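Phosphoserine phosphatase (PDB 4AP9) probably hydrolyses L-phosphoserine to L-serine and phosphate, the last step of serine biosynthesis, as a magnesium-dependent enzyme of the haloacid dehalogenase superfamily. Local coordinates at residues 26-29 against 30-34; 35-38 against 39-43. All blocks are in the same frame, centred on the assembly; numbering follows the deposited sequence.

Interaction 1 of 2, residues 26-29 against 30-34; sequences WREM and ARITG. With 1PS (3-pyridinium-1-ylpropane-1-sulfonate), chain E.
E28 and R31, one turn apart near the end of helix 25-33, lie side by side and pair their charges side-on. R31 uses two nitrogens, one for each carboxylate oxygen: NE donates to E28 OE1 at 3.1 Å and NH2 of R31 to E28 OE2 at 2.8 Å. Both bonds are nearly straight and close to the guanidinium plane. The carboxylate is turned 42° from that plane, so NE approaches OE1 from above the carboxylate, while NH2 reaches OE2 on its syn side but also tilted out of the carboxylate plane. The bend in R31 at chi3 (73°) turns NE and NH2 back toward the E28 carboxylate. E28 OE1 has a second cation in K77. With an alanine in place of E28, the R31 guanidinium would probably be freer to turn, and K77 would lose this carboxylate as a partner.

Backbone bonds run beneath, among them I32 N to E28 O at 2.9 Å. M29 O accepts twice, from T33 N at 2.9 Å and from T33 OG1 at 2.7 Å, the two donors arriving from opposite faces of the carbonyl plane. Threonine suits the last turn because its hydroxyl, set between backbone N and carbonyl carbon (chi1 64°), folds back on the helix while also accepting from K35 N. G34 then leaves the helix with positive phi, which a residue without CB adopts readily.

The bound 3-pyridinium-1-ylpropane-1-sulfonate sits at this helix end. I32 O comes within 3.1 Å of its C6, beside the cationic ring nitrogen, and R31 NH1 lies 3.3 Å from ring carbon C5. Any CB on G34 would collide with sulfonate O3. I32 O is likely to stabilise the ligand's cationic end, and E28 probably tempers the positive charge R31 brings there.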
ATOM      1  N   TRP A  26      26.123 -11.117  27.831  1.00 13.49           N
ATOM      2  CA  TRP A  26      27.467 -10.870  27.317  1.00 14.67           C
ATOM      3  C   TRP A  26      28.468 -10.371  28.380  1.00 13.68           C
ATOM      4  O   TRP A  26      29.663 -10.712  28.327  1.00 10.85           O
ATOM      5  CB  TRP A  26      27.444  -9.983  26.052  1.00 13.68           C
ATOM      6  CG  TRP A  26      26.818 -10.695  24.863  1.00 14.57           C
ATOM      7  CD1 TRP A  26      25.634 -10.381  24.243  1.00 16.87           C
ATOM      8  CD2 TRP A  26      27.320 -11.865  24.190  1.00 14.71           C
ATOM      9  NE1 TRP A  26      25.391 -11.259  23.208  1.00 13.81           N
ATOM     10  CE2 TRP A  26      26.398 -12.185  23.166  1.00 14.34           C
ATOM     11  CE3 TRP A  26      28.459 -12.657  24.348  1.00 13.71           C
ATOM     12  CZ2 TRP A  26      26.587 -13.267  22.300  1.00 12.67           C
ATOM     13  CZ3 TRP A  26      28.644 -13.739  23.486  1.00 15.79           C
ATOM     14  CH2 TRP A  26      27.705 -14.032  22.477  1.00 14.68           C
ATOM     15  N   ARG A  27      27.983  -9.583  29.337  1.00 13.41           N
ATOM     16  CA  ARG A  27      28.821  -9.150  30.455  1.00 14.84           C
ATOM     17  C   ARG A  27      29.171 -10.361  31.318  1.00 15.66           C
ATOM     18  O   ARG A  27      30.286 -10.476  31.818  1.00 16.75           O
ATOM     19  CB  ARG A  27      28.118  -8.082  31.294  1.00 15.52           C
ATOM     20  CG  ARG A  27      27.813  -6.828  30.482  1.00 14.03           C
ATOM     21  CD  ARG A  27      27.304  -5.680  31.333  1.00 15.99           C
ATOM     22  NE  ARG A  27      26.847  -4.575  30.485  1.00 15.34           N
ATOM     23  CZ  ARG A  27      27.639  -3.657  29.942  1.00 16.42           C
ATOM     24  NH1 ARG A  27      28.952  -3.687  30.149  1.00 15.55           N
ATOM     25  NH2 ARG A  27      27.115  -2.695  29.186  1.00 16.94           N
ATOM     26  N   GLU A  28      28.223 -11.277  31.473  1.00 13.85           N
ATOM     27  CA  GLU A  28      28.506 -12.522  32.186  1.00 15.63           C
ATOM     28  C   GLU A  28      29.514 -13.397  31.430  1.00 15.07           C
ATOM     29  O   GLU A  28      30.417 -13.996  32.034  1.00 14.59           O
ATOM     30  CB  GLU A  28      27.211 -13.284  32.463  1.00 14.55           C
ATOM     31  CG  GLU A  28      27.390 -14.598  33.215  1.00 14.67           C
ATOM     32  CD  GLU A  28      27.807 -14.422  34.671  1.00 18.28           C
ATOM     33  OE1 GLU A  28      27.973 -13.269  35.126  1.00 17.85           O
ATOM     34  OE2 GLU A  28      27.962 -15.452  35.359  1.00 19.24           O
HETATM   35  N   MSE A  29      29.376 -13.482  30.108  1.00 14.11           N
HETATM   36  CA  MSE A  29      30.343 -14.233  29.321  1.00 13.00           C
HETATM   37  C   MSE A  29      31.740 -13.630  29.438  1.00 14.24           C
HETATM   38  O   MSE A  29      32.736 -14.353  29.473  1.00 14.36           O
HETATM   39  CB  MSE A  29      29.924 -14.326  27.855  1.00 13.15           C
HETATM   40  CG  MSE A  29      28.747 -15.243  27.619  1.00 13.64           C
HETATM   41 SE   MSE A  29      29.204 -17.089  28.082  1.00 23.48          SE
HETATM   42  CE  MSE A  29      28.260 -17.174  29.708  1.00 13.78           C
ATOM     43  N   ALA A  30      31.816 -12.302  29.504  1.00 15.25           N
ATOM     44  CA  ALA A  30      33.120 -11.657  29.618  1.00 15.52           C
ATOM     45  C   ALA A  30      33.734 -12.009  30.970  1.00 16.01           C
ATOM     46  O   ALA A  30      34.948 -12.199  31.062  1.00 16.96           O
ATOM     47  CB  ALA A  30      33.004 -10.146  29.463  1.00 15.91           C
ATOM     48  N   ARG A  31      32.897 -12.098  32.002  1.00 15.22           N
ATOM     49  CA  ARG A  31      33.367 -12.390  33.358  1.00 18.11           C
ATOM     50  C   ARG A  31      33.867 -13.831  33.454  1.00 20.67           C
ATOM     51  O   ARG A  31      34.947 -14.101  33.985  1.00 18.55           O
ATOM     52  CB  ARG A  31      32.259 -12.125  34.387  1.00 19.06           C
ATOM     53  CG  ARG A  31      32.674 -12.350  35.851  1.00 17.82           C
ATOM     54  CD  ARG A  31      31.491 -12.264  36.797  1.00 19.32           C
ATOM     55  NE  ARG A  31      30.605 -13.419  36.714  1.00 19.52           N
ATOM     56  CZ  ARG A  31      30.792 -14.536  37.410  1.00 21.75           C
ATOM     57  NH1 ARG A  31      31.843 -14.632  38.213  1.00 20.13           N
ATOM     58  NH2 ARG A  31      29.950 -15.561  37.292  1.00 19.46           N
ATOM     59  N   ILE A  32      33.077 -14.752  32.915  1.00 15.97           N
ATOM     60  CA  ILE A  32      33.383 -16.173  32.971  1.00 17.14           C
ATOM     61  C   ILE A  32      34.617 -16.531  32.144  1.00 21.69           C
ATOM     62  O   ILE A  32      35.485 -17.268  32.605  1.00 21.11           O
ATOM     63  CB  ILE A  32      32.181 -17.020  32.490  1.00 18.21           C
ATOM     64  CG1 ILE A  32      31.043 -16.943  33.500  1.00 18.82           C
ATOM     65  CG2 ILE A  32      32.598 -18.478  32.248  1.00 20.59           C
ATOM     66  CD1 ILE A  32      31.409 -17.448  34.881  1.00 22.70           C
ATOM     67  N   THR A  33      34.703 -16.001  30.925  1.00 16.29           N
ATOM     68  CA  THR A  33      35.816 -16.322  30.033  1.00 18.44           C
ATOM     69  C   THR A  33      37.053 -15.472  30.325  1.00 20.77           C
ATOM     70  O   THR A  33      38.174 -15.836  29.953  1.00 19.63           O
ATOM     71  CB  THR A  33      35.464 -16.073  28.562  1.00 17.26           C
ATOM     72  OG1 THR A  33      35.222 -14.674  28.372  1.00 18.60           O
ATOM     73  CG2 THR A  33      34.235 -16.874  28.142  1.00 16.86           C
ATOM     74  N   GLY A  34      36.841 -14.330  30.965  1.00 17.75           N
ATOM     75  CA  GLY A  34      37.914 -13.379  31.185  1.00 18.87           C
ATOM     76  C   GLY A  34      38.284 -12.607  29.929  1.00 20.84           C
ATOM     77  O   GLY A  34      39.243 -11.827  29.926  1.00 23.06           O
TER
HETATM   78  N1  1PS E 201      36.700 -16.769  35.810  1.00 35.26           N
HETATM   79  C1  1PS E 201      37.057 -15.636  36.420  1.00 36.64           C
HETATM   80  C2  1PS E 201      36.195 -15.007  37.308  1.00 35.19           C
HETATM   81  C3  1PS E 201      35.505 -17.344  36.022  1.00 31.99           C
HETATM   82  C4  1PS E 201      34.588 -16.769  36.899  1.00 30.47           C
HETATM   83  C5  1PS E 201      34.931 -15.578  37.558  1.00 32.74           C
HETATM   84  C6  1PS E 201      37.627 -17.373  34.904  1.00 37.38           C
HETATM   85  C7  1PS E 201      38.272 -16.297  34.077  1.00 33.83           C
HETATM   86  C8  1PS E 201      39.277 -16.912  33.154  1.00 35.38           C
HETATM   87  S1  1PS E 201      40.854 -16.123  33.340  1.00 56.76           S
HETATM   88  O1  1PS E 201      41.703 -16.672  32.271  1.00 53.20           O
HETATM   89  O2  1PS E 201      41.422 -16.452  34.638  1.00 55.57           O
HETATM   90  O3  1PS E 201      40.741 -14.685  33.190  1.00 40.94           O

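Interaction 2 of 2, residues 35-38 against 39-43; sequences KREI and EELLE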
ATOM      1  N   LYS A  35      37.541 -12.828  28.848  1.00 17.46           N
ATOM      2  CA  LYS A  35      37.798 -12.104  27.610  1.00 17.51           C
ATOM      3  C   LYS A  35      37.147 -10.731  27.658  1.00 21.69           C
ATOM      4  O   LYS A  35      35.956 -10.587  27.362  1.00 18.05           O
ATOM      5  CB  LYS A  35      37.290 -12.895  26.400  1.00 18.77           C
ATOM      6  CG  LYS A  35      38.008 -14.230  26.211  1.00 21.63           C
ATOM      7  CD  LYS A  35      37.275 -15.126  25.233  1.00 21.74           C
ATOM      8  CE  LYS A  35      38.056 -16.402  24.957  1.00 25.67           C
ATOM      9  NZ  LYS A  35      37.522 -17.090  23.744  1.00 30.51           N
ATOM     10  N   ARG A  36      37.932  -9.723  28.034  1.00 20.04           N
ATOM     11  CA  ARG A  36      37.433  -8.349  28.088  1.00 18.84           C
ATOM     12  C   ARG A  36      36.878  -7.852  26.752  1.00 18.45           C
ATOM     13  O   ARG A  36      35.943  -7.046  26.723  1.00 18.42           O
ATOM     14  CB  ARG A  36      38.532  -7.406  28.587  1.00 26.41           C
ATOM     15  CG  ARG A  36      39.111  -7.801  29.941  1.00 28.54           C
ATOM     16  CD  ARG A  36      40.133  -6.782  30.429  1.00 35.30           C
ATOM     17  NE  ARG A  36      39.496  -5.502  30.728  1.00 41.12           N
ATOM     18  CZ  ARG A  36      39.169  -5.089  31.950  1.00 42.74           C
ATOM     19  NH1 ARG A  36      39.437  -5.848  33.005  1.00 46.83           N
ATOM     20  NH2 ARG A  36      38.580  -3.911  32.118  1.00 41.72           N
ATOM     21  N   GLU A  37      37.459  -8.331  25.655  1.00 18.17           N
ATOM     22  CA  GLU A  37      37.023  -7.979  24.309  1.00 19.59           C
ATOM     23  C   GLU A  37      35.509  -8.173  24.127  1.00 16.94           C
ATOM     24  O   GLU A  37      34.870  -7.420  23.390  1.00 16.24           O
ATOM     25  CB  GLU A  37      37.804  -8.789  23.265  1.00 19.68           C
ATOM     26  CG  GLU A  37      37.585  -8.346  21.809  1.00 20.23           C
ATOM     27  CD  GLU A  37      38.283  -9.260  20.803  1.00 20.71           C
ATOM     28  OE1 GLU A  37      39.039 -10.157  21.227  1.00 23.33           O
ATOM     29  OE2 GLU A  37      38.066  -9.085  19.587  1.00 22.22           O
ATOM     30  N   ILE A  38      34.935  -9.163  24.806  1.00 15.03           N
ATOM     31  CA  ILE A  38      33.497  -9.413  24.662  1.00 14.84           C
ATOM     32  C   ILE A  38      32.677  -8.228  25.151  1.00 15.77           C
ATOM     33  O   ILE A  38      31.733  -7.799  24.488  1.00 16.10           O
ATOM     34  CB  ILE A  38      33.050 -10.685  25.406  1.00 16.29           C
ATOM     35  CG1 ILE A  38      33.689 -11.918  24.755  1.00 15.13           C
ATOM     36  CG2 ILE A  38      31.513 -10.805  25.383  1.00 14.58           C
ATOM     37  CD1 ILE A  38      33.502 -13.212  25.558  1.00 16.44           C
ATOM     38  N   GLU A  39      33.045  -7.698  26.311  1.00 13.84           N
ATOM     39  CA  GLU A  39      32.302  -6.596  26.897  1.00 16.11           C
ATOM     40  C   GLU A  39      32.586  -5.300  26.134  1.00 16.37           C
ATOM     41  O   GLU A  39      31.709  -4.437  25.991  1.00 16.27           O
ATOM     42  CB  GLU A  39      32.649  -6.457  28.388  1.00 17.36           C
ATOM     43  CG  GLU A  39      31.656  -5.643  29.162  1.00 19.38           C
ATOM     44  CD  GLU A  39      31.594  -6.005  30.634  1.00 20.22           C
ATOM     45  OE1 GLU A  39      32.496  -6.702  31.148  1.00 23.13           O
ATOM     46  OE2 GLU A  39      30.628  -5.586  31.279  1.00 20.06           O
ATOM     47  N   GLU A  40      33.808  -5.168  25.639  1.00 16.09           N
ATOM     48  CA  GLU A  40      34.170  -4.002  24.850  1.00 17.30           C
ATOM     49  C   GLU A  40      33.346  -3.958  23.568  1.00 16.82           C
ATOM     50  O   GLU A  40      32.841  -2.913  23.182  1.00 15.11           O
ATOM     51  CB  GLU A  40      35.653  -4.021  24.510  1.00 16.89           C
ATOM     52  CG  GLU A  40      36.098  -2.808  23.727  1.00 14.61           C
ATOM     53  CD  GLU A  40      37.601  -2.762  23.540  1.00 19.72           C
ATOM     54  OE1 GLU A  40      38.117  -3.469  22.647  1.00 20.98           O
ATOM     55  OE2 GLU A  40      38.266  -2.029  24.298  1.00 22.19           O
ATOM     56  N   LEU A  41      33.209  -5.109  22.924  1.00 13.92           N
ATOM     57  CA  LEU A  41      32.366  -5.231  21.738  1.00 16.55           C
ATOM     58  C   LEU A  41      30.916  -4.878  22.045  1.00 15.91           C
ATOM     59  O   LEU A  41      30.239  -4.240  21.239  1.00 14.36           O
ATOM     60  CB  LEU A  41      32.443  -6.648  21.175  1.00 12.87           C
ATOM     61  CG  LEU A  41      33.736  -6.939  20.409  1.00 17.31           C
ATOM     62  CD1 LEU A  41      33.834  -8.425  20.125  1.00 16.38           C
ATOM     63  CD2 LEU A  41      33.782  -6.115  19.132  1.00 16.64           C
ATOM     64  N   LEU A  42      30.434  -5.301  23.211  1.00 13.88           N
ATOM     65  CA  LEU A  42      29.094  -4.933  23.638  1.00 14.61           C
ATOM     66  C   LEU A  42      28.984  -3.415  23.742  1.00 14.88           C
ATOM     67  O   LEU A  42      28.054  -2.824  23.211  1.00 14.91           O
ATOM     68  CB  LEU A  42      28.732  -5.586  24.981  1.00 14.26           C
ATOM     69  CG  LEU A  42      27.387  -5.229  25.623  1.00 13.99           C
ATOM     70  CD1 LEU A  42      26.211  -5.648  24.728  1.00 14.39           C
ATOM     71  CD2 LEU A  42      27.244  -5.849  27.011  1.00 12.25           C
ATOM     72  N   GLU A  43      29.944  -2.791  24.420  1.00 13.51           N
ATOM     73  CA  GLU A  43      29.901  -1.343  24.617  1.00 14.12           C
ATOM     74  C   GLU A  43      29.933  -0.616  23.283  1.00 15.21           C
ATOM     75  O   GLU A  43      29.208   0.359  23.080  1.00 17.21           O
ATOM     76  CB  GLU A  43      31.060  -0.880  25.506  1.00 17.34           C
ATOM     77  CG  GLU A  43      30.994  -1.426  26.938  1.00 16.28           C
ATOM     78  CD  GLU A  43      29.918  -0.765  27.778  1.00 19.84           C
ATOM     79  OE1 GLU A  43      29.346   0.254  27.329  1.00 23.74           O
ATOM     80  OE2 GLU A  43      29.639  -1.258  28.894  1.00 23.94           O
TER
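E37 and L41 meet through a flat peptide group: the E37 carbonyl receives L41 N at 2.9 Å, with the donor tilted 28° from the carbonyl plane. L41 CG also lies 3.2 Å from E37 O. With CG anti to its own carbonyl carbon (chi1 -76°), L41 runs beside the E37 side chain, and its CD1 touches E37 CG at 4.1 Å. No carboxylate face or edge meets the other segment; E37 touches it through CG, E39 and E40 through CB.

In the first turn, R36 O accepts from two donors: a good bond from E40 N at 3.0 Å and a weak, bent one from E39 N. L42 N reaches I38 O at 3.1 Å, continuing the regular helical pattern.

Residue types follow the surroundings. I38 is buried against W26 and T33 of helix 25-33, whereas L41 packs on R59 and L62 of helix 52-62, so branched hydrocarbon suits both. E37 and E40 stand on the exposed side, their E37 OE2 and E40 OE1 atoms 6.4 Å apart. E39 turns its OE2 to R27, which E43 also engages.

Acidic residues in the first turns are likely to be eased by the partial positive charge of the helix N terminus. I38 and L41 thus give hydrocarbon to the neighbouring helices and E39 and E43 give charge to R27, while E37 and E40 remain exposed.

From the N terminus, the chain leaves strand 11-15, forms helix 25-33, turns at residues 34-35 and enters helix 36-47. Each contact spans neighbouring turns of its own helix, so neither closes a long loop; interaction 1 is complete before the chain enters interaction 2, and they stand in series, neither nested nor crossed, with centres about 9 Å apart. The two helices are tied to each other across their shared face, where R27 of interaction 1 bridges to acidic residues of interaction 2. With helix 52-62 against both, they belong to the helical insertion between strands 11-15 and 97-102, consistent with the C1 cap of the haloacid dehalogenase fold.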